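Local coordinates for protein methylglyoxal reductase (NADPH-dependent) (Candida albicans SC5314, PDB 6KWS) that probably reduces methylglyoxal, using NADPH as the electron donor, at residues Asn106-Ile111 with Phe187-Ile192. The protein carries 1 engineered substitution. Numbering follows the deposited sequence.
Sequences NVLQAI and FSLSTI
F187, at the N-terminal side of S188-I192, sets its ring against L108 and I111, two residues one helical turn apart, a worked example of how a helix can meet a strand through apolar side chains. Followed outward, the phenylalanine makes its contacts late: CB and CG serve as the stem, and the touching begins in the ring. F187 CD2 lies 3.6 Å from I111 CG2. F187 CE2 comes nearer still to I111 CG2, at 3.4 Å, with I111 CB behind that methyl. F187 CZ is shared, having I111 CG2 at 4.0 Å and L108 CD2 at 4.1 Å. CE1 belongs to the leucine, again through L108 CD2. The ring thus divides its outer rim between two residues, each crossing it at about a right angle and meeting it obliquely. The torsion of F187 places CG between the backbone N and the carbonyl carbon (chi1 53°), which carries the ring toward the helix. On I111 the branch that touches is CG2, anti to the backbone N. L108 CD2 has a second, looser neighbour in L189 CD1, at 4.4 Å, so one leucine methyl joins the ring to L189, whose CB points toward the helix. All four residues are buried, and the two segments bury 166 Å² between them. The CA atoms of L108 and L189 stand 10.0 Å apart, consistent with ordinary helix-on-sheet packing. Within the Rossmann-type fold of this family, helix 92-114 packs here on the parallel part of the mixed central sheet. Strand 120-124 lies next to strand 188-194, and its V121 touches both F187 and L189; F178 and W176 of helix 160-181 continue the apolar layer beside L108 and L189.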
# COMPACT_ATOMS: atom_id res chain seq x y z
N ASN A 106 12.86 3.27 -14.54
CA ASN A 106 13.36 2.01 -15.08
C ASN A 106 12.24 1.00 -15.29
O ASN A 106 12.20 0.31 -16.32
CB ASN A 106 14.43 1.43 -14.16
CG ASN A 106 15.72 2.25 -14.15
OD1 ASN A 106 16.05 2.94 -15.12
ND2 ASN A 106 16.47 2.18 -13.05
N VAL A 107 11.30 0.90 -14.35
CA VAL A 107 10.20 -0.06 -14.47
C VAL A 107 9.34 0.28 -15.69
O VAL A 107 9.06 -0.59 -16.53
CB VAL A 107 9.35 -0.09 -13.18
CG1 VAL A 107 8.13 -0.97 -13.33
CG2 VAL A 107 10.18 -0.53 -12.00
N LEU A 108 8.91 1.54 -15.79
CA LEU A 108 8.08 1.94 -16.92
C LEU A 108 8.84 1.86 -18.24
O LEU A 108 8.25 1.53 -19.28
CB LEU A 108 7.56 3.35 -16.70
CG LEU A 108 6.55 3.48 -15.57
CD1 LEU A 108 6.34 4.95 -15.32
CD2 LEU A 108 5.24 2.77 -15.90
N GLN A 109 10.14 2.16 -18.22
CA GLN A 109 10.93 2.00 -19.43
C GLN A 109 10.92 0.55 -19.92
O GLN A 109 10.72 0.29 -21.12
CB GLN A 109 12.36 2.49 -19.21
CG GLN A 109 13.17 2.53 -20.50
CD GLN A 109 12.93 3.80 -21.29
OE1 GLN A 109 12.97 4.90 -20.73
NE2 GLN A 109 12.62 3.66 -22.59
N ALA A 110 11.09 -0.42 -19.02
CA ALA A 110 11.02 -1.81 -19.44
C ALA A 110 9.66 -2.12 -20.05
O ALA A 110 9.57 -2.77 -21.10
CB ALA A 110 11.32 -2.75 -18.28
N ILE A 111 8.58 -1.64 -19.43
CA ILE A 111 7.28 -1.89 -20.02
C ILE A 111 7.17 -1.19 -21.36
O ILE A 111 6.54 -1.70 -22.29
CB ILE A 111 6.17 -1.46 -19.04
CG1 ILE A 111 6.34 -2.23 -17.72
CG2 ILE A 111 4.77 -1.67 -19.64
CD1 ILE A 111 5.56 -1.64 -16.56
N PHE A 187 0.06 1.67 -23.06
CA PHE A 187 -0.71 1.28 -21.90
C PHE A 187 -1.26 2.50 -21.18
O PHE A 187 -0.67 3.58 -21.21
CB PHE A 187 0.12 0.45 -20.91
CG PHE A 187 1.42 1.09 -20.51
CD1 PHE A 187 1.48 1.99 -19.46
CD2 PHE A 187 2.59 0.79 -21.18
CE1 PHE A 187 2.69 2.58 -19.09
CE2 PHE A 187 3.79 1.37 -20.82
CZ PHE A 187 3.84 2.26 -19.77
N SER A 188 -2.40 2.30 -20.52
CA SER A 188 -2.86 3.28 -19.55
C SER A 188 -2.13 3.06 -18.24
O SER A 188 -1.38 2.09 -18.06
CB SER A 188 -4.37 3.17 -19.36
OG SER A 188 -4.74 1.82 -19.19
N LEU A 189 -2.32 3.99 -17.31
CA LEU A 189 -1.71 3.88 -15.99
C LEU A 189 -2.70 4.35 -14.94
O LEU A 189 -3.32 5.41 -15.08
CB LEU A 189 -0.43 4.70 -15.90
CG LEU A 189 0.18 4.77 -14.50
CD1 LEU A 189 1.24 3.73 -14.36
CD2 LEU A 189 0.76 6.14 -14.25
N SER A 190 -2.86 3.56 -13.89
CA SER A 190 -3.64 3.97 -12.74
C SER A 190 -2.78 3.92 -11.48
O SER A 190 -1.73 3.28 -11.43
CB SER A 190 -4.87 3.08 -12.55
OG SER A 190 -5.75 3.22 -13.63
N THR A 191 -3.28 4.59 -10.46
CA THR A 191 -2.51 4.79 -9.25
C THR A 191 -3.43 4.51 -8.07
O THR A 191 -4.58 4.94 -8.07
CB THR A 191 -1.95 6.22 -9.26
OG1 THR A 191 -0.60 6.20 -9.76
CG2 THR A 191 -1.94 6.80 -7.95
N ILE A 192 -2.93 3.75 -7.10
CA ILE A 192 -3.64 3.44 -5.86
C ILE A 192 -2.92 4.15 -4.72
O ILE A 192 -1.78 3.80 -4.40
CB ILE A 192 -3.69 1.93 -5.62
CG1 ILE A 192 -4.25 1.21 -6.85
CG2 ILE A 192 -4.52 1.60 -4.39
CD1 ILE A 192 -5.75 1.43 -7.02